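Side-chain contact in ribosome-associated protein Y (PSrp-1) (Clostridium acetobutylicum, PDB 3KA5), which is probably required, as the full-length factor, for pairing 70S ribosomes into translationally inactive 100S dimers in stationary phase: residues K4-R7 with F8-P12. Numbering follows the deposited sequence.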
loop_
_atom_site.group_PDB
_atom_site.type_symbol
_atom_site.label_atom_id
_atom_site.label_comp_id
_atom_site.label_asym_id
_atom_site.label_seq_id
_atom_site.Cartn_x
_atom_site.Cartn_y
_atom_site.Cartn_z
ATOM N N LYS B 4 5.658 -5.032 12.182
ATOM C CA LYS B 4 4.453 -4.221 12.132
ATOM C C LYS B 4 4.745 -2.782 12.512
ATOM O O LYS B 4 5.297 -2.505 13.580
ATOM C CB LYS B 4 3.388 -4.803 13.067
ATOM C CG LYS B 4 3.016 -6.225 12.711
ATOM C CD LYS B 4 1.971 -6.782 13.650
ATOM C CE LYS B 4 1.584 -8.197 13.250
ATOM N NZ LYS B 4 0.536 -8.739 14.153
ATOM N N THR B 5 4.394 -1.873 11.610
ATOM C CA THR B 5 4.585 -0.448 11.833
ATOM C C THR B 5 3.297 0.268 11.455
ATOM O O THR B 5 2.459 -0.264 10.713
ATOM C CB THR B 5 5.728 0.130 10.971
ATOM O OG1 THR B 5 5.388 0.013 9.583
ATOM C CG2 THR B 5 7.023 -0.611 11.241
ATOM N N LYS B 6 3.136 1.474 11.981
ATOM C CA LYS B 6 1.958 2.264 11.692
ATOM C C LYS B 6 2.235 3.132 10.471
ATOM O O LYS B 6 3.374 3.534 10.237
ATOM C CB LYS B 6 1.611 3.151 12.891
ATOM C CG LYS B 6 0.343 3.966 12.702
ATOM C CD LYS B 6 -0.013 4.781 13.945
ATOM C CE LYS B 6 0.981 5.906 14.197
ATOM N NZ LYS B 6 0.574 6.747 15.359
ATOM N N ARG B 7 1.193 3.401 9.689
ATOM C CA ARG B 7 1.310 4.243 8.503
ATOM C C ARG B 7 1.993 5.548 8.908
ATOM O O ARG B 7 1.581 6.198 9.873
ATOM C CB ARG B 7 -0.078 4.548 7.941
ATOM C CG ARG B 7 -0.067 5.293 6.627
ATOM C CD ARG B 7 -1.479 5.653 6.204
ATOM N NE ARG B 7 -2.075 6.666 7.067
ATOM C CZ ARG B 7 -3.249 6.537 7.679
ATOM N NH1 ARG B 7 -3.963 5.429 7.531
ATOM N NH2 ARG B 7 -3.717 7.523 8.432
ATOM N N PHE B 8 3.024 5.934 8.167
ATOM C CA PHE B 8 3.771 7.144 8.493
ATOM C C PHE B 8 2.976 8.431 8.315
ATOM O O PHE B 8 2.984 9.295 9.199
ATOM C CB PHE B 8 5.047 7.224 7.658
ATOM C CG PHE B 8 6.109 8.095 8.266
ATOM C CD1 PHE B 8 6.921 7.609 9.284
ATOM C CD2 PHE B 8 6.268 9.411 7.853
ATOM C CE1 PHE B 8 7.879 8.426 9.885
ATOM C CE2 PHE B 8 7.222 10.237 8.448
ATOM C CZ PHE B 8 8.028 9.742 9.466
ATOM N N ALA B 9 2.309 8.568 7.169
ATOM C CA ALA B 9 1.513 9.761 6.880
ATOM C C ALA B 9 0.193 9.673 7.628
ATOM O O ALA B 9 -0.761 9.062 7.154
ATOM C CB ALA B 9 1.260 9.878 5.375
ATOM N N ILE B 10 0.146 10.310 8.791
ATOM C CA ILE B 10 -1.031 10.286 9.650
ATOM C C ILE B 10 -2.240 11.074 9.159
ATOM O O ILE B 10 -3.369 10.604 9.250
ATOM C CB ILE B 10 -0.667 10.788 11.065
ATOM C CG1 ILE B 10 0.446 9.911 11.649
ATOM C CG2 ILE B 10 -1.902 10.786 11.948
ATOM C CD1 ILE B 10 0.926 10.340 13.039
ATOM N N LYS B 11 -1.999 12.270 8.640
ATOM C CA LYS B 11 -3.075 13.135 8.175
ATOM C C LYS B 11 -3.454 12.922 6.714
ATOM O O LYS B 11 -2.599 12.636 5.872
ATOM C CB LYS B 11 -2.672 14.591 8.419
ATOM C CG LYS B 11 -2.277 14.827 9.874
ATOM C CD LYS B 11 -1.573 16.155 10.098
ATOM C CE LYS B 11 -2.545 17.313 10.183
ATOM N NZ LYS B 11 -1.841 18.560 10.601
ATOM N N PRO B 12 -4.751 13.055 6.396
ATOM C CA PRO B 12 -5.268 12.881 5.034
ATOM C C PRO B 12 -4.640 13.860 4.053
ATOM O O PRO B 12 -4.324 14.996 4.412
ATOM C CB PRO B 12 -6.765 13.137 5.196
ATOM C CG PRO B 12 -7.033 12.710 6.603
ATOM C CD PRO B 12 -5.855 13.300 7.338
#
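The guanidinium of Arg7 meets the backbone of Ala9 and Ile10 with its edge: both carbonyl oxygens lie close to its plane, and they are taken by two different nitrogens. Arg7 NE reaches Ala9 O at 2.7 Å in a nearly straight bond, with an N-H...O angle of 169°. Arg7 NH2 holds Ile10 O more loosely, at 3.2 Å and with a bent angle of 142°, and the donor stands above the plane of that carbonyl. The two bonds together limit the rotation of the flat group, the NE bond carrying most of the hold. The side chain gets there by starting extended, CG anti to the backbone N, and then bending at chi3 (69°), which brings the edge of the guanidinium round to the carbonyls that follow; on the way Arg7 CD passes 3.6 Å from Ala9 O. Arg7 thus closes over the loop that begins where strand 2-6 ends and leads to helix 15-25. This chain is the C-terminal domain of a long HPF, and in its dimer strand 2-6 pairs in parallel with a strand of the second subunit, so this loop joins the intersubunit ladder to the chain's own fold. Arg7 also packs on Val31 and Gln33 of strand 29-34 and on Pro56 of the second subunit, while Ala9, buried, rests on Phe30. At the surface the extended Lys6 side chain kinks near its end, and Lys6 NZ comes within 4.3 Å of Ile10 CD1.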